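Side-chain contacts in protein HTP-2 (Caenorhabditis elegans, PDB 4TZM), which binds a closure motif of the axis protein HTP-3 through its HORMA domain, and so probably takes part in assembling the meiotic chromosome axis: residues Ser109-Glu114 against Thr219-Pro224; Leu199-Thr202 against Asn208-Ile211; Val53-Asn58 against Ser75-Ser80. All coordinates share one frame; numbering follows the deposited sequence.

Contact 1 of 3, residues Ser109-Glu114 against Thr219-Pro224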
ATOM      1  N   SER A 109      -2.477   3.633  -6.671  1.00 53.32           N
ATOM      2  CA  SER A 109      -3.002   4.787  -5.957  1.00 54.23           C
ATOM      3  C   SER A 109      -4.508   4.721  -5.749  1.00 54.48           C
ATOM      4  O   SER A 109      -5.259   4.294  -6.634  1.00 53.70           O
ATOM      5  CB  SER A 109      -2.643   6.077  -6.699  1.00 59.16           C
ATOM      6  OG  SER A 109      -1.251   6.325  -6.637  1.00 61.10           O
ATOM      7  N   LEU A 110      -4.930   5.129  -4.558  1.00 51.02           N
ATOM      8  CA  LEU A 110      -6.334   5.376  -4.279  1.00 52.72           C
ATOM      9  C   LEU A 110      -6.634   6.825  -4.638  1.00 57.41           C
ATOM     10  O   LEU A 110      -6.121   7.745  -4.002  1.00 58.51           O
ATOM     11  CB  LEU A 110      -6.661   5.102  -2.813  1.00 51.08           C
ATOM     12  CG  LEU A 110      -8.075   5.501  -2.397  1.00 57.25           C
ATOM     13  CD1 LEU A 110      -9.093   4.876  -3.339  1.00 60.73           C
ATOM     14  CD2 LEU A 110      -8.357   5.099  -0.961  1.00 56.91           C
ATOM     15  N   VAL A 111      -7.460   7.023  -5.659  1.00 58.70           N
ATOM     16  CA  VAL A 111      -7.681   8.350  -6.219  1.00 64.32           C
ATOM     17  C   VAL A 111      -9.106   8.847  -5.996  1.00 69.60           C
ATOM     18  O   VAL A 111     -10.070   8.189  -6.385  1.00 70.23           O
ATOM     19  CB  VAL A 111      -7.369   8.358  -7.728  1.00 67.29           C
ATOM     20  CG1 VAL A 111      -7.779   9.678  -8.356  1.00 70.48           C
ATOM     21  CG2 VAL A 111      -5.892   8.081  -7.962  1.00 66.73           C
ATOM     22  N   VAL A 112      -9.233  10.015  -5.371  1.00 69.48           N
ATOM     23  CA  VAL A 112     -10.544  10.595  -5.108  1.00 69.54           C
ATOM     24  C   VAL A 112     -10.789  11.830  -5.974  1.00 74.36           C
ATOM     25  O   VAL A 112      -9.984  12.761  -5.994  1.00 74.15           O
ATOM     26  CB  VAL A 112     -10.705  10.972  -3.627  1.00 68.04           C
ATOM     27  CG1 VAL A 112     -12.111  11.488  -3.363  1.00 71.77           C
ATOM     28  CG2 VAL A 112     -10.401   9.770  -2.744  1.00 64.36           C
ATOM     29  N   THR A 113     -11.904  11.818  -6.698  1.00 79.95           N
ATOM     30  CA  THR A 113     -12.292  12.932  -7.558  1.00 87.31           C
ATOM     31  C   THR A 113     -13.725  13.354  -7.261  1.00 92.71           C
ATOM     32  O   THR A 113     -14.509  12.559  -6.746  1.00 95.09           O
ATOM     33  CB  THR A 113     -12.184  12.570  -9.052  1.00 88.31           C
ATOM     34  OG1 THR A 113     -13.011  11.431  -9.331  1.00 88.04           O
ATOM     35  CG2 THR A 113     -10.746  12.252  -9.430  1.00 85.71           C
ATOM     36  N   GLU A 114     -14.072  14.594  -7.591  1.00 95.96           N
ATOM     37  CA  GLU A 114     -15.439  15.068  -7.398  1.00101.82           C
ATOM     38  C   GLU A 114     -16.391  14.417  -8.403  1.00102.84           C
ATOM     39  O   GLU A 114     -17.491  13.993  -8.046  1.00102.18           O
ATOM     40  CB  GLU A 114     -15.504  16.596  -7.506  1.00109.89           C
ATOM     41  CG  GLU A 114     -14.885  17.174  -8.769  1.00115.32           C
ATOM     42  CD  GLU A 114     -15.096  18.671  -8.885  1.00122.54           C
ATOM     43  OE1 GLU A 114     -15.804  19.243  -8.026  1.00124.93           O
ATOM     44  OE2 GLU A 114     -14.555  19.278  -9.834  1.00125.48           O
ATOM     45  N   THR A 219      -4.562   7.387 -19.299  1.00 93.71           N
ATOM     46  CA  THR A 219      -4.604   8.451 -18.303  1.00 91.71           C
ATOM     47  C   THR A 219      -4.436   7.902 -16.887  1.00 85.86           C
ATOM     48  O   THR A 219      -5.077   6.919 -16.507  1.00 82.41           O
ATOM     49  CB  THR A 219      -5.924   9.250 -18.383  1.00 94.17           C
ATOM     50  OG1 THR A 219      -7.015   8.353 -18.623  1.00 94.77           O
ATOM     51  CG2 THR A 219      -5.865  10.268 -19.511  1.00 97.59           C
ATOM     52  N   PHE A 220      -3.565   8.547 -16.115  1.00 84.43           N
ATOM     53  CA  PHE A 220      -3.328   8.184 -14.721  1.00 79.97           C
ATOM     54  C   PHE A 220      -4.132   9.117 -13.819  1.00 79.75           C
ATOM     55  O   PHE A 220      -5.362   9.063 -13.795  1.00 79.42           O
ATOM     56  CB  PHE A 220      -1.835   8.269 -14.392  1.00 78.23           C
ATOM     57  CG  PHE A 220      -1.413   7.434 -13.210  1.00 73.62           C
ATOM     58  CD1 PHE A 220      -2.227   6.426 -12.722  1.00 71.18           C
ATOM     59  CD2 PHE A 220      -0.194   7.665 -12.587  1.00 71.73           C
ATOM     60  CE1 PHE A 220      -1.831   5.661 -11.638  1.00 66.13           C
ATOM     61  CE2 PHE A 220       0.204   6.903 -11.503  1.00 67.42           C
ATOM     62  CZ  PHE A 220      -0.615   5.901 -11.029  1.00 63.58           C
ATOM     63  N   TYR A 221      -3.429   9.973 -13.083  1.00 79.68           N
ATOM     64  CA  TYR A 221      -4.067  11.068 -12.358  1.00 80.54           C
ATOM     65  C   TYR A 221      -3.173  12.303 -12.377  1.00 84.78           C
ATOM     66  O   TYR A 221      -1.954  12.197 -12.505  1.00 85.79           O
ATOM     67  CB  TYR A 221      -4.398  10.668 -10.912  1.00 75.13           C
ATOM     68  CG  TYR A 221      -3.195  10.359 -10.040  1.00 70.38           C
ATOM     69  CD1 TYR A 221      -2.493  11.375  -9.398  1.00 69.96           C
ATOM     70  CD2 TYR A 221      -2.776   9.050  -9.845  1.00 66.57           C
ATOM     71  CE1 TYR A 221      -1.398  11.095  -8.604  1.00 66.47           C
ATOM     72  CE2 TYR A 221      -1.684   8.762  -9.050  1.00 64.46           C
ATOM     73  CZ  TYR A 221      -1.000   9.787  -8.433  1.00 63.97           C
ATOM     74  OH  TYR A 221       0.088   9.503  -7.641  1.00 62.97           O
ATOM     75  N   THR A 222      -3.785  13.474 -12.251  1.00 88.73           N
ATOM     76  CA  THR A 222      -3.039  14.724 -12.185  1.00 91.16           C
ATOM     77  C   THR A 222      -3.397  15.445 -10.888  1.00 89.19           C
ATOM     78  O   THR A 222      -4.459  15.205 -10.312  1.00 86.71           O
ATOM     79  CB  THR A 222      -3.336  15.624 -13.405  1.00 98.57           C
ATOM     80  OG1 THR A 222      -3.231  14.853 -14.608  1.00 98.18           O
ATOM     81  CG2 THR A 222      -2.364  16.796 -13.472  1.00102.45           C
ATOM     82  N   LEU A 223      -2.504  16.309 -10.420  1.00 90.63           N
ATOM     83  CA  LEU A 223      -2.720  17.037  -9.181  1.00 92.41           C
ATOM     84  C   LEU A 223      -2.967  18.514  -9.455  1.00100.14           C
ATOM     85  O   LEU A 223      -2.602  19.021 -10.516  1.00103.94           O
ATOM     86  CB  LEU A 223      -1.516  16.872  -8.250  1.00 88.34           C
ATOM     87  CG  LEU A 223      -1.042  15.446  -7.976  1.00 81.41           C
ATOM     88  CD1 LEU A 223       0.238  15.454  -7.153  1.00 76.84           C
ATOM     89  CD2 LEU A 223      -2.133  14.655  -7.275  1.00 79.54           C
ATOM     90  N   PRO A 224      -3.608  19.208  -8.504  1.00102.53           N
ATOM     91  CA  PRO A 224      -3.631  20.672  -8.544  1.00107.97           C
ATOM     92  C   PRO A 224      -2.221  21.224  -8.365  1.00112.82           C
ATOM     93  O   PRO A 224      -1.318  20.474  -7.991  1.00110.49           O
ATOM     94  CB  PRO A 224      -4.527  21.048  -7.359  1.00106.05           C
ATOM     95  CG  PRO A 224      -5.367  19.840  -7.128  1.00102.30           C
ATOM     96  CD  PRO A 224      -4.488  18.673  -7.450  1.00 99.72           C
TER

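Contact 2 of 3, residues Leu199-Thr202 against Asn208-Ile211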
ATOM      1  N   LEU A 199      -3.460   2.416 -11.333  1.00 60.29           N
ATOM      2  CA  LEU A 199      -2.096   1.929 -11.202  1.00 57.74           C
ATOM      3  C   LEU A 199      -1.239   2.210 -12.432  1.00 59.63           C
ATOM      4  O   LEU A 199      -1.745   2.552 -13.500  1.00 60.26           O
ATOM      5  CB  LEU A 199      -2.100   0.427 -10.875  1.00 54.55           C
ATOM      6  CG  LEU A 199      -2.783  -0.589 -11.791  1.00 54.26           C
ATOM      7  CD1 LEU A 199      -1.903  -0.962 -12.970  1.00 53.95           C
ATOM      8  CD2 LEU A 199      -3.149  -1.834 -11.003  1.00 52.29           C
ATOM      9  N   LYS A 200       0.069   2.070 -12.257  1.00 58.59           N
ATOM     10  CA  LYS A 200       1.017   2.289 -13.332  1.00 60.41           C
ATOM     11  C   LYS A 200       1.921   1.074 -13.464  1.00 58.37           C
ATOM     12  O   LYS A 200       2.532   0.638 -12.490  1.00 54.20           O
ATOM     13  CB  LYS A 200       1.842   3.550 -13.075  1.00 63.18           C
ATOM     14  CG  LYS A 200       2.906   3.844 -14.115  1.00 68.03           C
ATOM     15  CD  LYS A 200       3.701   5.086 -13.736  1.00 72.62           C
ATOM     16  CE  LYS A 200       4.788   5.393 -14.754  1.00 78.84           C
ATOM     17  NZ  LYS A 200       5.621   6.548 -14.321  1.00 81.75           N
ATOM     18  N   TYR A 201       1.988   0.519 -14.668  1.00 62.16           N
ATOM     19  CA  TYR A 201       2.842  -0.629 -14.931  1.00 60.55           C
ATOM     20  C   TYR A 201       4.291  -0.175 -15.073  1.00 59.89           C
ATOM     21  O   TYR A 201       4.559   0.984 -15.392  1.00 60.99           O
ATOM     22  CB  TYR A 201       2.389  -1.362 -16.195  1.00 61.17           C
ATOM     23  CG  TYR A 201       1.007  -1.982 -16.121  1.00 61.29           C
ATOM     24  CD1 TYR A 201      -0.127  -1.250 -16.451  1.00 63.63           C
ATOM     25  CD2 TYR A 201       0.839  -3.310 -15.744  1.00 61.53           C
ATOM     26  CE1 TYR A 201      -1.390  -1.817 -16.397  1.00 64.58           C
ATOM     27  CE2 TYR A 201      -0.421  -3.886 -15.686  1.00 63.17           C
ATOM     28  CZ  TYR A 201      -1.531  -3.136 -16.013  1.00 65.95           C
ATOM     29  OH  TYR A 201      -2.783  -3.710 -15.956  1.00 68.15           O
ATOM     30  N   THR A 202       5.224  -1.086 -14.827  1.00 60.73           N
ATOM     31  CA  THR A 202       6.637  -0.809 -15.055  1.00 63.98           C
ATOM     32  C   THR A 202       6.967  -0.957 -16.539  1.00 72.32           C
ATOM     33  O   THR A 202       6.148  -1.451 -17.317  1.00 72.19           O
ATOM     34  CB  THR A 202       7.542  -1.745 -14.234  1.00 58.19           C
ATOM     35  OG1 THR A 202       7.270  -3.107 -14.584  1.00 54.20           O
ATOM     36  CG2 THR A 202       7.299  -1.552 -12.743  1.00 55.11           C
ATOM     37  N   ASN A 208       0.845  -7.886 -23.125  1.00 98.06           N
ATOM     38  CA  ASN A 208      -0.230  -8.857 -22.937  1.00 98.88           C
ATOM     39  C   ASN A 208      -0.541  -9.113 -21.461  1.00 91.52           C
ATOM     40  O   ASN A 208      -1.594  -9.658 -21.126  1.00 92.77           O
ATOM     41  CB  ASN A 208       0.107 -10.180 -23.635  1.00104.06           C
ATOM     42  CG  ASN A 208       1.278 -10.898 -22.994  1.00105.64           C
ATOM     43  OD1 ASN A 208       2.266 -10.277 -22.613  1.00106.72           O
ATOM     44  ND2 ASN A 208       1.167 -12.217 -22.869  1.00105.97           N
ATOM     45  N   PHE A 209       0.372  -8.713 -20.580  1.00 84.09           N
ATOM     46  CA  PHE A 209       0.140  -8.839 -19.146  1.00 76.66           C
ATOM     47  C   PHE A 209      -0.768  -7.720 -18.656  1.00 72.96           C
ATOM     48  O   PHE A 209      -0.456  -6.542 -18.816  1.00 69.69           O
ATOM     49  CB  PHE A 209       1.460  -8.818 -18.368  1.00 73.34           C
ATOM     50  CG  PHE A 209       1.278  -8.810 -16.873  1.00 70.17           C
ATOM     51  CD1 PHE A 209       1.087  -9.995 -16.182  1.00 69.10           C
ATOM     52  CD2 PHE A 209       1.286  -7.616 -16.162  1.00 64.26           C
ATOM     53  CE1 PHE A 209       0.912  -9.994 -14.805  1.00 64.16           C
ATOM     54  CE2 PHE A 209       1.111  -7.607 -14.786  1.00 59.76           C
ATOM     55  CZ  PHE A 209       0.924  -8.798 -14.106  1.00 60.11           C
ATOM     56  N   ARG A 210      -1.892  -8.090 -18.055  1.00 73.24           N
ATOM     57  CA  ARG A 210      -2.809  -7.103 -17.505  1.00 71.89           C
ATOM     58  C   ARG A 210      -3.263  -7.532 -16.121  1.00 63.87           C
ATOM     59  O   ARG A 210      -3.547  -8.706 -15.884  1.00 64.27           O
ATOM     60  CB  ARG A 210      -4.016  -6.905 -18.423  1.00 81.13           C
ATOM     61  CG  ARG A 210      -4.969  -5.815 -17.960  1.00 86.00           C
ATOM     62  CD  ARG A 210      -6.186  -5.715 -18.864  1.00 94.56           C
ATOM     63  NE  ARG A 210      -6.976  -6.942 -18.863  1.00 98.78           N
ATOM     64  CZ  ARG A 210      -7.944  -7.206 -17.990  1.00100.02           C
ATOM     65  NH1 ARG A 210      -8.241  -6.329 -17.040  1.00 98.08           N
ATOM     66  NH2 ARG A 210      -8.614  -8.348 -18.064  1.00101.69           N
ATOM     67  N   ILE A 211      -3.322  -6.579 -15.202  1.00 56.20           N
ATOM     68  CA  ILE A 211      -3.750  -6.888 -13.853  1.00 55.51           C
ATOM     69  C   ILE A 211      -5.272  -7.029 -13.822  1.00 61.92           C
ATOM     70  O   ILE A 211      -6.001  -6.184 -14.350  1.00 62.64           O
ATOM     71  CB  ILE A 211      -3.254  -5.820 -12.865  1.00 53.59           C
ATOM     72  CG1 ILE A 211      -1.719  -5.803 -12.881  1.00 50.15           C
ATOM     73  CG2 ILE A 211      -3.772  -6.100 -11.462  1.00 50.26           C
ATOM     74  CD1 ILE A 211      -1.097  -4.655 -12.134  1.00 49.73           C
TER

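Contact 3 of 3, residues Val53-Asn58 against Ser75-Ser80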
ATOM      1  N   VAL A  53      -6.960   3.246   4.926  1.00 44.37           N
ATOM      2  CA  VAL A  53      -7.275   4.517   4.278  1.00 49.38           C
ATOM      3  C   VAL A  53      -8.758   4.620   3.937  1.00 55.74           C
ATOM      4  O   VAL A  53      -9.396   5.631   4.236  1.00 57.31           O
ATOM      5  CB  VAL A  53      -6.460   4.724   2.992  1.00 50.86           C
ATOM      6  CG1 VAL A  53      -6.885   6.016   2.309  1.00 52.74           C
ATOM      7  CG2 VAL A  53      -4.974   4.747   3.302  1.00 49.60           C
ATOM      8  N   LEU A  54      -9.301   3.574   3.316  1.00 56.48           N
ATOM      9  CA  LEU A  54     -10.719   3.547   2.962  1.00 56.86           C
ATOM     10  C   LEU A  54     -11.612   3.753   4.184  1.00 54.48           C
ATOM     11  O   LEU A  54     -12.570   4.522   4.136  1.00 49.80           O
ATOM     12  CB  LEU A  54     -11.078   2.228   2.269  1.00 58.00           C
ATOM     13  CG  LEU A  54     -10.593   2.007   0.833  1.00 57.93           C
ATOM     14  CD1 LEU A  54     -10.892   0.585   0.389  1.00 60.00           C
ATOM     15  CD2 LEU A  54     -11.230   3.005  -0.119  1.00 58.51           C
ATOM     16  N   ARG A  55     -11.293   3.078   5.284  1.00 57.24           N
ATOM     17  CA  ARG A  55     -12.110   3.183   6.489  1.00 61.15           C
ATOM     18  C   ARG A  55     -11.922   4.532   7.182  1.00 61.17           C
ATOM     19  O   ARG A  55     -12.892   5.240   7.447  1.00 59.31           O
ATOM     20  CB  ARG A  55     -11.785   2.045   7.460  1.00 62.68           C
ATOM     21  CG  ARG A  55     -12.434   2.192   8.831  1.00 64.66           C
ATOM     22  CD  ARG A  55     -13.949   2.050   8.771  1.00 72.90           C
ATOM     23  NE  ARG A  55     -14.592   2.952   9.722  1.00 84.30           N
ATOM     24  CZ  ARG A  55     -15.323   4.006   9.373  1.00 86.50           C
ATOM     25  NH1 ARG A  55     -15.530   4.279   8.091  1.00 82.85           N
ATOM     26  NH2 ARG A  55     -15.859   4.780  10.307  1.00 92.14           N
ATOM     27  N   GLN A  56     -10.669   4.884   7.458  1.00 63.44           N
ATOM     28  CA  GLN A  56     -10.347   6.085   8.230  1.00 67.66           C
ATOM     29  C   GLN A  56     -10.809   7.375   7.545  1.00 67.06           C
ATOM     30  O   GLN A  56     -11.157   8.346   8.214  1.00 72.32           O
ATOM     31  CB  GLN A  56      -8.839   6.141   8.502  1.00 72.44           C
ATOM     32  CG  GLN A  56      -8.465   6.409   9.957  1.00 80.82           C
ATOM     33  CD  GLN A  56      -8.977   5.343  10.909  1.00 85.03           C
ATOM     34  OE1 GLN A  56      -8.855   4.145  10.649  1.00 86.56           O
ATOM     35  NE2 GLN A  56      -9.558   5.776  12.021  1.00 87.35           N
ATOM     36  N   ARG A  57     -10.819   7.382   6.215  1.00 66.12           N
ATOM     37  CA  ARG A  57     -11.307   8.539   5.468  1.00 66.72           C
ATOM     38  C   ARG A  57     -12.815   8.453   5.248  1.00 69.23           C
ATOM     39  O   ARG A  57     -13.406   9.309   4.584  1.00 71.27           O
ATOM     40  CB  ARG A  57     -10.579   8.666   4.125  1.00 65.03           C
ATOM     41  CG  ARG A  57      -9.166   9.212   4.243  1.00 63.76           C
ATOM     42  CD  ARG A  57      -9.161  10.572   4.924  1.00 64.56           C
ATOM     43  NE  ARG A  57      -9.450  11.665   4.002  1.00 64.72           N
ATOM     44  CZ  ARG A  57      -9.964  12.835   4.369  1.00 67.82           C
ATOM     45  NH1 ARG A  57     -10.262  13.061   5.641  1.00 66.52           N
ATOM     46  NH2 ARG A  57     -10.191  13.777   3.463  1.00 72.18           N
ATOM     47  N   ASN A  58     -13.425   7.413   5.812  1.00 68.03           N
ATOM     48  CA  ASN A  58     -14.873   7.224   5.765  1.00 74.77           C
ATOM     49  C   ASN A  58     -15.387   7.100   4.328  1.00 70.89           C
ATOM     50  O   ASN A  58     -16.501   7.510   4.012  1.00 64.99           O
ATOM     51  CB  ASN A  58     -15.585   8.366   6.505  1.00 81.51           C
ATOM     52  CG  ASN A  58     -17.022   8.022   6.874  1.00 91.88           C
ATOM     53  OD1 ASN A  58     -17.966   8.441   6.203  1.00 94.10           O
ATOM     54  ND2 ASN A  58     -17.190   7.257   7.946  1.00 97.05           N
ATOM     55  N   SER A  75      -4.625  -1.495  16.588  1.00 75.33           N
ATOM     56  CA  SER A  75      -5.656  -2.146  15.794  1.00 70.44           C
ATOM     57  C   SER A  75      -5.951  -1.365  14.522  1.00 68.63           C
ATOM     58  O   SER A  75      -5.598  -0.193  14.401  1.00 68.01           O
ATOM     59  CB  SER A  75      -6.938  -2.301  16.607  1.00 71.97           C
ATOM     60  OG  SER A  75      -7.616  -1.061  16.719  1.00 71.89           O
ATOM     61  N   CYS A  76      -6.615  -2.020  13.578  1.00 68.56           N
ATOM     62  CA  CYS A  76      -6.992  -1.386  12.323  1.00 67.86           C
ATOM     63  C   CYS A  76      -8.199  -2.099  11.730  1.00 67.67           C
ATOM     64  O   CYS A  76      -8.553  -3.198  12.164  1.00 67.50           O
ATOM     65  CB  CYS A  76      -5.826  -1.398  11.336  1.00 68.76           C
ATOM     66  SG  CYS A  76      -5.153  -3.039  10.998  1.00 67.28           S
ATOM     67  N   MET A  77      -8.829  -1.469  10.745  1.00 68.20           N
ATOM     68  CA  MET A  77      -9.978  -2.064  10.071  1.00 67.17           C
ATOM     69  C   MET A  77      -9.584  -2.581   8.687  1.00 61.11           C
ATOM     70  O   MET A  77      -9.202  -1.805   7.813  1.00 56.41           O
ATOM     71  CB  MET A  77     -11.117  -1.047   9.952  1.00 70.12           C
ATOM     72  CG  MET A  77     -11.591  -0.472  11.283  1.00 72.90           C
ATOM     73  SD  MET A  77     -12.197  -1.718  12.443  1.00 80.95           S
ATOM     74  CE  MET A  77     -13.755  -2.177  11.690  1.00 57.97           C
ATOM     75  N   THR A  78      -9.672  -3.895   8.498  1.00 61.64           N
ATOM     76  CA  THR A  78      -9.376  -4.516   7.206  1.00 57.57           C
ATOM     77  C   THR A  78     -10.657  -4.932   6.494  1.00 58.77           C
ATOM     78  O   THR A  78     -11.614  -5.361   7.137  1.00 63.92           O
ATOM     79  CB  THR A  78      -8.473  -5.756   7.358  1.00 54.60           C
ATOM     80  OG1 THR A  78      -9.137  -6.737   8.166  1.00 56.34           O
ATOM     81  CG2 THR A  78      -7.140  -5.376   7.991  1.00 46.01           C
ATOM     82  N   LEU A  79     -10.670  -4.809   5.169  1.00 57.08           N
ATOM     83  CA  LEU A  79     -11.845  -5.158   4.375  1.00 57.23           C
ATOM     84  C   LEU A  79     -12.296  -6.592   4.654  1.00 60.38           C
ATOM     85  O   LEU A  79     -11.471  -7.501   4.758  1.00 63.57           O
ATOM     86  CB  LEU A  79     -11.556  -4.962   2.884  1.00 52.40           C
ATOM     87  CG  LEU A  79     -11.523  -3.512   2.387  1.00 45.78           C
ATOM     88  CD1 LEU A  79     -10.812  -3.413   1.047  1.00 43.78           C
ATOM     89  CD2 LEU A  79     -12.934  -2.939   2.287  1.00 47.45           C
ATOM     90  N   SER A  80     -13.604  -6.783   4.793  1.00 59.64           N
ATOM     91  CA  SER A  80     -14.159  -8.085   5.150  1.00 66.71           C
ATOM     92  C   SER A  80     -14.482  -8.913   3.911  1.00 70.13           C
ATOM     93  O   SER A  80     -15.076  -8.411   2.957  1.00 69.91           O
ATOM     94  CB  SER A  80     -15.415  -7.913   6.007  1.00 71.32           C
ATOM     95  OG  SER A  80     -15.935  -9.169   6.403  1.00 74.60           O
TER
HETATM   96  O   HOH W   1      -8.145   1.415  10.639  1.00 41.18           O

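Contact 1 of 3, residues Ser109-Glu114 against Thr219-Pro224
Ser-109 and Val-111 both direct their side chains at the ring of Tyr-221, which lies across two alternate residues that share one side of the strand. Ser-109 comes first: its CB lies 3.7 Å from CE2 of Tyr-221, and its OG, anti to its own carbonyl carbon (chi1 -69°), stands 3.5 Å from the same ring carbon. The serine and tyrosine oxygens do not bond to each other, for the Tyr-221 hydroxyl pairs instead with the carboxylate of Glu-107, two residues back along the strand. Phe-220 only grazes the serine, but its ring takes Tyr-221 CD2 over its centre, 3.7 Å above the plane, and also meets an aromatic side chain of the bound peptide with the ring planes nearly parallel. In a HORMA domain the C-terminal part of the chain wraps round the closure motif as a safety belt. The Phe-220 and Tyr-221 pair is consistent with that role, with one ring meeting the ligand and the other the sheet. Leu-110 turns from the belt toward helix 35-56. At Val-111 the contact becomes wholly apolar, as CG2 packs 3.8 Å from Tyr-221 CD2 and 4.1 Å from CG. A leucine in place of Tyr-221 would probably leave Glu-107 without its hydroxyl partner and open a gap beside Ser-109, where the outer ring now lies.

Contact 2 of 3, residues Leu199-Thr202 against Asn208-Ile211
Tyr-201 reaches from the end of its strand to the returning chain and uses its hydroxyl as an acceptor there: the backbone N of Ile-211 donates to OH at 3.0 Å, almost straight at 173°. The amide nitrogen lies at the edge of the ring and in its plane. Close packing surrounds this bond. The side chain of Ile-211 runs antiparallel alongside that of the tyrosine, and its CG1 comes 3.6 Å from CE2. With CG1 anti to its own carbonyl carbon (chi1 -61°), the isoleucine carries CD1 on to lie between the tyrosine and Leu-199, 3.7 Å from Leu-199 CD2. Leu-199 in turn sets CD1 over one face of the Tyr-201 ring, offset toward the rim, while Ala-95 and Ala-99 of helix 84-102 also touch Ile-211. The other side is looser. Phe-209 approaches no nearer than 4.1 Å, its CE2 against CE2 of Tyr-201. Arg-210 lends only CG, 3.6 Å from the tyrosine OH. Its chain then bends at chi3 and turns off to the carbonyl of Phe-214, to which NH1 bonds in an exposed setting. The bound peptide lies close by: its backbone packs on Tyr-201, and one of its basic side chains bonds to the carbonyl of Phe-209. The one hydrogen bond across the segments ties the loop to the strand's end, with apolar contacts beside it, and the grip of the Ile-211 amide on the Tyr-201 hydroxyl would keep the phenol ring in place between loop and strand.

Contact 3 of 3, residues Val53-Asn58 against Ser75-Ser80
Arg-55 and Met-77 lie side by side and point the same way, one from the last turn of a helix and the other from a neighbouring strand. Followed outward, the arginine begins with CB, 4.0 Å from Met-77 CB. CG is the atom that truly packs, 3.7 Å from both CB and CG of the methionine. It stands anti to the backbone N (chi1 171°), which aims the first part of the chain along its neighbour. Bends at chi2 and chi3 then turn the remainder back toward the helix end. At the tip the guanidinium has ND2 of Asn-58 at its edge, in plane, while NH1 makes a weak hydrogen bond to the carbonyl of Leu-60. Asn-58 itself closes the helix in a Schellman motif: with a positive phi of 61° it returns its N to the carbonyl O of Arg-55 at 2.8 Å. The fold here is the HORMA helix 35-56 with the antiparallel hairpin of strands 65-69 and 75-79 laid against it, and Phe-65 of the partner strand touches Leu-54, Arg-55, Met-77 and Leu-79 alike. Deeper in, Leu-54 and Leu-79 cross at about a right angle, their CD1 atoms 4.1 Å apart, and Ile-89 of helix 84-102 packs on both. On another flank a water joins helix to strand, donating to OE1 of Gln-56 at 2.8 Å and accepting from the backbone N of Met-77 at 3.0 Å.

In the fold
Contacts 1 and 2 belong to the peptide-binding side of the domain. Strands 105-113 and 193-201 are neighbours in one sheet, and the centres of the two contacts are about 18 Å apart. They meet where Phe-220 CE1 packs 3.6 Å from the backbone C of Leu-199, next to the edge along which the bound peptide pairs with Leu-199 and Lys-200 as an added antiparallel strand. Contact 3 is centred about 20 Å from contact 1 and 26 Å from contact 2, yet it touches contact 1 where Leu-110 CD2 packs 3.7 Å from Leu-54 CD2, joining sheet to helix. Contacts 2 and 3 do not touch, their nearest atoms being about 14 Å apart, although the peptide also brushes Asn-58.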